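Side-chain contacts in dephospho-CoA kinase (Campylobacter jejuni subsp. jejuni serotype O:2, PDB 4ZO4), which probably catalyses the last step of coenzyme A synthesis, the ATP-dependent phosphorylation of the 3'-hydroxyl group of dephospho-CoA: residues K60-K65 and R71-E76; E51-P56 and K85-N90; I22-S27 and Q190-V195; L142-I147 and L153-A158. All coordinates share one frame; numbering follows the deposited sequence.

Contact 1: K60-K65 and R71-E76; sequences KNLLKK and RKILGE
Ile73 overlaps the backbone and side chains of residues 60-62 with both of its branches. CG1 lies opposite the backbone carbonyl carbon (chi1 -63°) and the chain continues extended (chi2 174°), which carries CD1 up to the loop. There CD1 meets a carbonyl oxygen, Asn61 O, at 3.0 Å. The same methyl touches Lys60 CB at 4.1 Å; the rest of that lysine bends away, so only the root of the side chain takes part. The other branch of the isoleucine, CG2, faces Leu62 CD2 at 4.2 Å. Leu62 uses CD2 for both helix residues, since CD2 also lies 4.0 Å from Leu74 CB, and the two leucines run obliquely past one another. Between the segments the backbones come nearest at this point, with Leu62 CA 6.5 Å from Ile73 CA. The segments exchange no hydrogen bonds; a backbone bond of Leu62 with Asp70 ties the loop just ahead of the helix. Within the loop, Asn61 OD1 accepts weakly from Leu63 N, in the manner of an Asx turn. At the subunit interface, Arg71 forms a salt bridge with Glu76 of the second subunit, and Glu76 forms the reciprocal one with Arg71 of that subunit. The contact fastens the irregular link between helices 47-54 and 71-80 onto the latter, with Leu63 resting on Leu48 of helix 47-54 and Leu74 on Leu43 of helix 35-45.

Contact 2: E51-P56 and K85-N90; sequences EKIFSP and KKILEN
Phe54 reaches Leu88 and Ile87 with the far end of its ring. Its CB, at the other end, packs against Leu62 of the loop that follows helix 47-54. The ring then projects from a CG set beside the backbone N (chi1 -72°), a rotation that swings it toward helix 82-109 although the side chain does not start out in that direction. Over one face, near the rim, lies Ile53 CG2, the branch methyl of the preceding residue, 3.8 Å above the ring plane. Further out, CE2 meets Leu88 CD1 at 3.7 Å. CZ touches most: Leu88 CD1 at 3.6 Å, Leu88 CB at 3.7 Å and Ile87 CG2 at 4.2 Å. Leu88 N lies in the ring plane at the edge, so the ring abuts the helix backbone as well as side chains. The leucine and phenylalanine side chains cross at about a right angle. This is helix-to-helix packing in the all-helical part of the enzyme, which in other dephospho-CoA kinases contributes to binding the acceptor substrate and probably does so here; helix 71-80 lies alongside, where Leu88 also touches Leu74 and Val78. Next to the ring, Ile53 CG2 meets Ile87 CG2 at 3.6 Å, the two isoleucines running obliquely past each other, so that Ile53 bridges ring face and neighbouring helix. All four residues are buried. The second subunit closes over the same region: Arg161 of that chain donates to Ile53 O and packs on Ile87, while Lys85 and Glu89 pair reciprocally with its Glu89 and Lys85.

Contact 3: I22-S27 and Q190-V195; sequences IEIANS and QECVKV
Ile24 and Val193 meet methyl to methyl with their side chains crossing at about a right angle, Ile24 CG2 lying 3.8 Å from Val193 CG2. Ile24 points toward helix 185-200, whereas Val193 leaves its helix at an angle to that direction and offers a single branch, CG2. The second arm of Ile24 goes elsewhere: CG1 sits beside the backbone N (chi1 -68°), and its terminal CD1 comes to rest 4.1 Å from Cys192 CB. The isoleucine thus straddles two consecutive residues of the other helix, a branch for each. Cys192 also points toward helix 15-27, yet it is its CB that Ile24 meets. The backbones approach most closely at this pair, with 7.2 Å between Ile24 CA and Cys192 CA. One turn on, Ser27 OG donates to Ile24 O at 2.9 Å, folding the hydroxyl back onto its own helix; the bond bends well off the carbonyl direction (C=O...donor angle 109°). The two helices belong to the P-loop kinase core. Helix 15-27 begins within the predicted ATP-binding loop; Thr20, one turn earlier on the same helix and part of the predicted site, has its side chain about 4 Å from that of Ile24. Ile22 and Ala25 pack on Phe115 of strand 114-117, and Val195 on Ile179 of strand 177-179, so both helices are laid against the parallel sheet. With no hydrogen bond or ion pair joining the segments, the helix that follows the predicted ATP-binding loop is held to the C-terminal helix here by apolar, non-directional contact.

Contact 4: L142-I147 and L153-A158; sequences LSLKRI and LSLEAA
A buried apolar contact closes the hairpin of helices 144-151 and 155-172, which projects from the core and probably corresponds to the lid of other dephospho-CoA kinases. Leu144 spreads its two methyls over the second helix: CD1 reaches Ala158 CB at 3.4 Å, and CD2 meets Leu155 CD2 at 3.8 Å. Its CG stands opposite the backbone N (chi1 -176°), which carries the fork to the second helix. Leu155 starts out in the other direction, but its tip turns back to cross Leu144 at about a right angle. One turn further, Ile147 CG2 lies 3.8 Å from Leu153 CD1 and 4.2 Å from Ala158 CB. Ala158 CB is thus touched by both Leu144 and Ile147, and Ala158 CA is 6.1 Å from Ile147 CA. Ser143 and Ser154 occupy the N-cap positions of the two helices; Ser143 OG accepts weakly from Arg146 N. Outside the hairpin, Leu144 packs on Ile166 of the third subunit, and Ser154 OG is hydrogen-bonded to Glu49 of the second. Aliphatic groups alone join the two segments, with no hydrogen bond across them, so their fit is non-directional and depends on shape and burial.

Overall arrangement
Contacts 1 and 2 adjoin one another in the same mainly helical region, their centres 12 Å apart, with Leu63 of the loop packing on Glu51. Along the chain, contact 1 is nested inside the loop closed by contact 2, and both lie within the long loop closed by contact 3, as does contact 4. Contact 3 alone adjoins the predicted ATP site; its centre is 38 Å from that of contact 1, 39 Å from that of contact 2 and 33 Å from that of contact 4. Contact 4 lies apart, about 18 Å from contact 2 between nearest atoms, although contacts 1, 2 and 4 all touch the second subunit.

Contact 1: K60-K65 and R71-E76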
# COMPACT_ATOMS: atom_id res chain seq x y z
N LYS A 60 21.06 -17.02 8.90
CA LYS A 60 22.24 -16.24 9.24
C LYS A 60 22.10 -15.69 10.64
O LYS A 60 21.14 -16.00 11.35
CB LYS A 60 22.47 -15.12 8.23
CG LYS A 60 22.52 -15.60 6.78
CD LYS A 60 23.54 -16.73 6.56
CE LYS A 60 23.35 -17.42 5.21
NZ LYS A 60 22.24 -18.41 5.23
N ASN A 61 23.09 -14.92 11.07
CA ASN A 61 23.03 -14.32 12.38
C ASN A 61 22.78 -12.85 12.23
O ASN A 61 23.36 -12.19 11.39
CB ASN A 61 24.30 -14.57 13.18
CG ASN A 61 24.06 -14.46 14.67
OD1 ASN A 61 23.67 -13.40 15.17
ND2 ASN A 61 24.28 -15.55 15.39
N LEU A 62 21.88 -12.36 13.06
CA LEU A 62 21.62 -10.95 13.12
C LEU A 62 22.70 -10.26 13.90
O LEU A 62 23.18 -9.20 13.49
CB LEU A 62 20.26 -10.70 13.75
CG LEU A 62 19.20 -10.77 12.67
CD1 LEU A 62 17.84 -10.98 13.30
CD2 LEU A 62 19.22 -9.51 11.80
N LEU A 63 23.09 -10.87 15.02
CA LEU A 63 24.11 -10.31 15.90
C LEU A 63 25.51 -10.45 15.29
O LEU A 63 25.92 -11.55 14.88
CB LEU A 63 24.05 -10.96 17.30
CG LEU A 63 22.68 -10.84 17.97
CD1 LEU A 63 22.71 -11.44 19.38
CD2 LEU A 63 22.19 -9.40 18.01
N LYS A 64 26.21 -9.32 15.22
CA LYS A 64 27.51 -9.17 14.57
C LYS A 64 28.63 -9.44 15.55
O LYS A 64 29.59 -10.15 15.24
CB LYS A 64 27.64 -7.74 14.03
CG LYS A 64 28.76 -7.53 13.02
CD LYS A 64 28.40 -6.48 11.96
CE LYS A 64 28.67 -5.05 12.43
NZ LYS A 64 28.21 -4.03 11.43
N LYS A 65 28.51 -8.85 16.73
CA LYS A 65 29.51 -9.03 17.76
C LYS A 65 28.82 -8.89 19.11
O LYS A 65 28.01 -9.75 19.46
CB LYS A 65 30.68 -8.04 17.56
CG LYS A 65 31.85 -8.25 18.52
CD LYS A 65 32.91 -7.14 18.42
CE LYS A 65 33.59 -6.91 19.79
NZ LYS A 65 34.76 -5.97 19.67
N ARG A 71 23.20 -4.75 10.28
CA ARG A 71 22.20 -3.95 9.57
C ARG A 71 22.06 -4.34 8.10
O ARG A 71 21.04 -4.05 7.46
CB ARG A 71 22.52 -2.44 9.70
CG ARG A 71 21.84 -1.75 10.89
CD ARG A 71 22.72 -0.71 11.59
NE ARG A 71 22.87 0.52 10.83
CZ ARG A 71 24.02 1.01 10.34
NH1 ARG A 71 25.18 0.38 10.52
NH2 ARG A 71 24.02 2.16 9.68
N LYS A 72 23.09 -4.98 7.55
CA LYS A 72 23.04 -5.46 6.16
C LYS A 72 22.03 -6.60 6.04
O LYS A 72 21.13 -6.57 5.22
CB LYS A 72 24.42 -5.91 5.69
CG LYS A 72 24.55 -6.05 4.18
CD LYS A 72 25.98 -6.34 3.73
CE LYS A 72 26.01 -6.83 2.28
NZ LYS A 72 27.38 -7.25 1.84
N ILE A 73 22.22 -7.61 6.88
CA ILE A 73 21.32 -8.73 6.97
C ILE A 73 19.88 -8.29 7.30
O ILE A 73 18.93 -8.70 6.61
CB ILE A 73 21.84 -9.76 8.00
CG1 ILE A 73 23.19 -10.32 7.54
CG2 ILE A 73 20.85 -10.91 8.18
CD1 ILE A 73 23.87 -11.24 8.54
N LEU A 74 19.70 -7.45 8.32
CA LEU A 74 18.35 -7.05 8.72
C LEU A 74 17.62 -6.41 7.56
O LEU A 74 16.44 -6.71 7.33
CB LEU A 74 18.37 -6.07 9.89
CG LEU A 74 17.01 -5.52 10.33
CD1 LEU A 74 16.20 -6.57 11.05
CD2 LEU A 74 17.21 -4.31 11.23
N GLY A 75 18.30 -5.50 6.85
CA GLY A 75 17.75 -4.92 5.62
C GLY A 75 17.47 -5.93 4.50
O GLY A 75 16.52 -5.75 3.72
N GLU A 76 18.27 -6.99 4.39
CA GLU A 76 17.97 -8.03 3.41
C GLU A 76 16.70 -8.75 3.82
O GLU A 76 15.90 -9.12 2.96
CB GLU A 76 19.12 -9.02 3.26
CG GLU A 76 20.35 -8.36 2.62
CD GLU A 76 21.58 -9.27 2.52
OE1 GLU A 76 22.62 -8.76 2.05
OE2 GLU A 76 21.50 -10.46 2.91

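Contact 2: E51-P56 and K85-N90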
# COMPACT_ATOMS: atom_id res chain seq x y z
N GLU A 51 17.08 -9.82 17.43
CA GLU A 51 17.55 -11.16 17.09
C GLU A 51 16.42 -12.19 17.26
O GLU A 51 16.19 -12.95 16.32
CB GLU A 51 18.75 -11.56 17.92
CG GLU A 51 19.51 -12.75 17.36
CD GLU A 51 18.98 -14.12 17.80
OE1 GLU A 51 19.24 -15.09 17.04
OE2 GLU A 51 18.31 -14.22 18.87
N LYS A 52 15.74 -12.22 18.42
CA LYS A 52 14.61 -13.19 18.66
C LYS A 52 13.53 -13.08 17.58
O LYS A 52 13.23 -14.02 16.89
CB LYS A 52 13.93 -12.96 20.02
CG LYS A 52 14.59 -13.65 21.21
CD LYS A 52 14.62 -12.74 22.44
CE LYS A 52 15.40 -13.39 23.58
NZ LYS A 52 15.77 -12.47 24.70
N ILE A 53 12.99 -11.89 17.43
CA ILE A 53 11.91 -11.58 16.51
C ILE A 53 12.29 -11.94 15.08
O ILE A 53 11.52 -12.53 14.39
CB ILE A 53 11.58 -10.06 16.62
CG1 ILE A 53 11.19 -9.69 18.07
CG2 ILE A 53 10.45 -9.67 15.67
CD1 ILE A 53 11.03 -8.20 18.31
N PHE A 54 13.50 -11.57 14.63
CA PHE A 54 13.87 -11.70 13.21
C PHE A 54 14.69 -12.92 12.81
O PHE A 54 14.67 -13.33 11.65
CB PHE A 54 14.60 -10.45 12.75
CG PHE A 54 13.70 -9.28 12.63
CD1 PHE A 54 12.90 -9.12 11.51
CD2 PHE A 54 13.58 -8.37 13.65
CE1 PHE A 54 12.03 -8.06 11.40
CE2 PHE A 54 12.73 -7.29 13.54
CZ PHE A 54 11.94 -7.15 12.42
N SER A 55 15.44 -13.49 13.74
CA SER A 55 16.21 -14.70 13.47
C SER A 55 15.40 -15.78 12.77
O SER A 55 15.93 -16.42 11.86
CB SER A 55 16.86 -15.27 14.74
OG SER A 55 15.90 -15.71 15.68
N PRO A 56 14.11 -15.97 13.13
CA PRO A 56 13.37 -17.00 12.34
C PRO A 56 13.17 -16.72 10.83
O PRO A 56 12.54 -17.53 10.15
CB PRO A 56 11.98 -17.08 13.03
CG PRO A 56 11.90 -15.92 13.95
CD PRO A 56 13.33 -15.51 14.29
N LYS A 85 9.22 -6.65 7.34
CA LYS A 85 9.15 -5.22 7.18
C LYS A 85 8.10 -4.62 8.10
O LYS A 85 8.37 -3.64 8.79
CB LYS A 85 8.82 -4.86 5.74
CG LYS A 85 9.15 -3.42 5.36
CD LYS A 85 8.20 -2.89 4.30
CE LYS A 85 8.03 -3.82 3.11
NZ LYS A 85 7.06 -3.30 2.11
N LYS A 86 6.89 -5.17 8.12
CA LYS A 86 5.86 -4.56 8.95
C LYS A 86 6.25 -4.69 10.40
O LYS A 86 6.08 -3.76 11.17
CB LYS A 86 4.49 -5.17 8.70
CG LYS A 86 3.90 -4.80 7.35
CD LYS A 86 2.46 -5.30 7.21
CE LYS A 86 1.95 -5.11 5.77
NZ LYS A 86 0.47 -5.25 5.61
N ILE A 87 6.82 -5.82 10.80
CA ILE A 87 7.16 -5.98 12.20
C ILE A 87 8.20 -4.93 12.58
O ILE A 87 8.07 -4.27 13.63
CB ILE A 87 7.60 -7.41 12.51
CG1 ILE A 87 6.41 -8.37 12.41
CG2 ILE A 87 8.08 -7.54 13.94
CD1 ILE A 87 6.81 -9.82 12.49
N LEU A 88 9.21 -4.74 11.73
CA LEU A 88 10.23 -3.77 12.02
C LEU A 88 9.64 -2.35 12.18
O LEU A 88 9.89 -1.65 13.18
CB LEU A 88 11.30 -3.77 10.95
CG LEU A 88 12.55 -3.04 11.47
CD1 LEU A 88 13.15 -3.76 12.67
CD2 LEU A 88 13.57 -2.91 10.34
N GLU A 89 8.84 -1.94 11.21
CA GLU A 89 8.16 -0.66 11.29
C GLU A 89 7.44 -0.51 12.63
O GLU A 89 7.64 0.47 13.31
CB GLU A 89 7.18 -0.46 10.14
CG GLU A 89 7.84 -0.27 8.77
CD GLU A 89 6.90 -0.54 7.59
OE1 GLU A 89 5.70 -0.92 7.81
OE2 GLU A 89 7.34 -0.41 6.41
N ASN A 90 6.63 -1.49 13.03
CA ASN A 90 5.85 -1.36 14.24
C ASN A 90 6.73 -1.50 15.46
O ASN A 90 6.48 -0.92 16.53
CB ASN A 90 4.73 -2.38 14.27
CG ASN A 90 3.99 -2.38 15.59
OD1 ASN A 90 3.17 -1.52 15.84
ND2 ASN A 90 4.29 -3.36 16.43

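Contact 3: I22-S27 and Q190-V195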
# COMPACT_ATOMS: atom_id res chain seq x y z
N ILE A 22 22.68 22.38 8.44
CA ILE A 22 23.08 21.92 9.78
C ILE A 22 24.54 22.23 10.13
O ILE A 22 24.84 22.60 11.27
CB ILE A 22 22.79 20.42 9.95
CG1 ILE A 22 21.26 20.20 10.01
CG2 ILE A 22 23.50 19.84 11.17
CD1 ILE A 22 20.59 20.77 11.25
N GLU A 23 25.44 22.11 9.15
CA GLU A 23 26.82 22.49 9.36
C GLU A 23 26.90 23.97 9.75
O GLU A 23 27.60 24.35 10.68
CB GLU A 23 27.65 22.23 8.11
CG GLU A 23 29.01 22.90 8.13
CD GLU A 23 29.76 22.64 9.44
OE1 GLU A 23 30.07 21.46 9.72
OE2 GLU A 23 30.03 23.61 10.18
N ILE A 24 26.15 24.79 9.04
CA ILE A 24 26.07 26.23 9.31
C ILE A 24 25.34 26.54 10.64
O ILE A 24 25.75 27.42 11.37
CB ILE A 24 25.40 26.95 8.10
CG1 ILE A 24 26.36 26.89 6.89
CG2 ILE A 24 25.02 28.38 8.45
CD1 ILE A 24 25.69 26.97 5.52
N ALA A 25 24.29 25.80 10.97
CA ALA A 25 23.58 26.03 12.23
C ALA A 25 24.47 25.71 13.45
O ALA A 25 24.39 26.39 14.48
CB ALA A 25 22.32 25.20 12.26
N ASN A 26 25.29 24.67 13.33
CA ASN A 26 26.21 24.29 14.39
C ASN A 26 27.24 25.37 14.58
O ASN A 26 27.45 25.85 15.70
CB ASN A 26 26.94 22.99 14.05
CG ASN A 26 26.12 21.75 14.32
OD1 ASN A 26 26.47 20.67 13.86
ND2 ASN A 26 25.02 21.88 15.05
N SER A 27 27.88 25.74 13.49
CA SER A 27 28.96 26.73 13.56
C SER A 27 28.40 27.99 14.22
O SER A 27 28.95 28.45 15.19
CB SER A 27 29.59 26.97 12.19
OG SER A 27 28.66 27.49 11.26
N GLN A 190 24.56 31.49 2.16
CA GLN A 190 24.23 32.80 2.70
C GLN A 190 22.82 32.76 3.24
O GLN A 190 22.55 33.23 4.37
CB GLN A 190 24.33 33.91 1.64
CG GLN A 190 24.52 35.31 2.22
CD GLN A 190 24.01 36.41 1.30
OE1 GLN A 190 24.78 37.25 0.81
NE2 GLN A 190 22.71 36.42 1.06
N GLU A 191 21.93 32.16 2.44
CA GLU A 191 20.50 32.10 2.75
C GLU A 191 20.27 31.40 4.08
O GLU A 191 19.46 31.84 4.90
CB GLU A 191 19.70 31.42 1.62
CG GLU A 191 18.18 31.36 1.84
CD GLU A 191 17.53 32.73 1.97
OE1 GLU A 191 17.86 33.63 1.16
OE2 GLU A 191 16.66 32.92 2.86
N CYS A 192 20.99 30.31 4.31
CA CYS A 192 20.89 29.64 5.59
C CYS A 192 21.11 30.64 6.72
O CYS A 192 20.28 30.74 7.64
CB CYS A 192 21.89 28.49 5.65
SG CYS A 192 21.49 27.21 4.43
N VAL A 193 22.18 31.41 6.60
CA VAL A 193 22.54 32.37 7.64
C VAL A 193 21.44 33.43 7.82
O VAL A 193 21.09 33.77 8.95
CB VAL A 193 23.92 33.02 7.37
CG1 VAL A 193 24.31 33.93 8.53
CG2 VAL A 193 24.99 31.95 7.18
N LYS A 194 20.88 33.93 6.72
CA LYS A 194 19.76 34.88 6.82
C LYS A 194 18.58 34.30 7.62
O LYS A 194 18.03 34.98 8.49
CB LYS A 194 19.31 35.32 5.42
CG LYS A 194 18.10 36.25 5.38
CD LYS A 194 17.55 36.39 3.95
CE LYS A 194 16.17 37.04 3.89
NZ LYS A 194 15.44 36.75 2.60
N VAL A 195 18.21 33.05 7.36
CA VAL A 195 17.09 32.41 8.08
C VAL A 195 17.47 32.13 9.53
O VAL A 195 16.73 32.47 10.44
CB VAL A 195 16.63 31.10 7.37
CG1 VAL A 195 15.89 30.17 8.33
CG2 VAL A 195 15.74 31.42 6.17

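Contact 4: L142-I147 and L153-A158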
# COMPACT_ATOMS: atom_id res chain seq x y z
N LEU A 142 9.53 18.43 -13.95
CA LEU A 142 8.73 17.25 -13.79
C LEU A 142 8.35 16.76 -15.18
O LEU A 142 7.16 16.57 -15.50
CB LEU A 142 7.49 17.58 -12.95
CG LEU A 142 7.80 18.20 -11.58
CD1 LEU A 142 6.51 18.46 -10.82
CD2 LEU A 142 8.72 17.33 -10.75
N SER A 143 9.37 16.57 -16.00
CA SER A 143 9.23 16.10 -17.37
C SER A 143 9.99 14.83 -17.50
O SER A 143 11.21 14.80 -17.30
CB SER A 143 9.84 17.10 -18.36
OG SER A 143 9.92 16.55 -19.65
N LEU A 144 9.29 13.76 -17.86
CA LEU A 144 9.93 12.48 -18.03
C LEU A 144 11.08 12.53 -19.03
O LEU A 144 12.19 12.10 -18.72
CB LEU A 144 8.91 11.47 -18.53
CG LEU A 144 9.48 10.06 -18.66
CD1 LEU A 144 9.93 9.58 -17.29
CD2 LEU A 144 8.42 9.16 -19.23
N LYS A 145 10.81 13.07 -20.21
CA LYS A 145 11.73 12.94 -21.36
C LYS A 145 13.02 13.72 -21.10
O LYS A 145 14.12 13.27 -21.45
CB LYS A 145 11.10 13.46 -22.67
CG LYS A 145 9.58 13.33 -22.83
CD LYS A 145 9.12 11.89 -23.03
CE LYS A 145 7.77 11.83 -23.74
NZ LYS A 145 7.71 10.69 -24.69
N ARG A 146 12.88 14.88 -20.48
CA ARG A 146 14.02 15.67 -20.11
C ARG A 146 14.86 15.00 -19.01
O ARG A 146 16.01 15.36 -18.83
CB ARG A 146 13.59 17.08 -19.70
CG ARG A 146 13.04 17.96 -20.85
CD ARG A 146 14.07 18.23 -21.95
NE ARG A 146 14.07 19.62 -22.41
CZ ARG A 146 14.77 20.63 -21.85
NH1 ARG A 146 15.52 20.43 -20.77
NH2 ARG A 146 14.70 21.85 -22.37
N ILE A 147 14.30 14.05 -18.28
CA ILE A 147 15.08 13.31 -17.28
C ILE A 147 15.90 12.18 -17.91
O ILE A 147 17.01 11.88 -17.45
CB ILE A 147 14.17 12.75 -16.17
CG1 ILE A 147 13.53 13.89 -15.35
CG2 ILE A 147 14.97 11.83 -15.24
CD1 ILE A 147 12.45 13.44 -14.39
N LEU A 153 18.93 7.95 -18.39
CA LEU A 153 18.25 6.79 -17.76
C LEU A 153 17.21 6.14 -18.66
O LEU A 153 16.76 6.71 -19.64
CB LEU A 153 17.55 7.20 -16.46
CG LEU A 153 18.33 8.04 -15.44
CD1 LEU A 153 17.39 8.99 -14.70
CD2 LEU A 153 19.07 7.14 -14.45
N SER A 154 16.87 4.92 -18.31
CA SER A 154 15.75 4.22 -18.92
C SER A 154 14.42 4.78 -18.41
O SER A 154 14.34 5.49 -17.40
CB SER A 154 15.84 2.75 -18.55
OG SER A 154 15.96 2.62 -17.15
N LEU A 155 13.37 4.44 -19.15
CA LEU A 155 12.01 4.76 -18.76
C LEU A 155 11.77 4.47 -17.31
O LEU A 155 11.25 5.31 -16.59
CB LEU A 155 11.05 3.95 -19.60
CG LEU A 155 10.35 4.72 -20.70
CD1 LEU A 155 9.82 3.77 -21.76
CD2 LEU A 155 9.20 5.53 -20.09
N GLU A 156 12.17 3.27 -16.89
CA GLU A 156 11.87 2.76 -15.55
C GLU A 156 12.49 3.61 -14.48
O GLU A 156 11.81 4.01 -13.53
CB GLU A 156 12.34 1.31 -15.37
CG GLU A 156 11.66 0.28 -16.27
CD GLU A 156 12.30 0.19 -17.66
OE1 GLU A 156 13.55 0.12 -17.76
OE2 GLU A 156 11.54 0.20 -18.65
N ALA A 157 13.78 3.87 -14.59
CA ALA A 157 14.48 4.67 -13.60
C ALA A 157 14.01 6.15 -13.62
O ALA A 157 13.92 6.83 -12.58
CB ALA A 157 15.97 4.57 -13.83
N ALA A 158 13.69 6.65 -14.81
CA ALA A 158 13.16 7.99 -14.92
C ALA A 158 11.85 8.10 -14.16
O ALA A 158 11.58 9.10 -13.48
CB ALA A 158 12.98 8.36 -16.37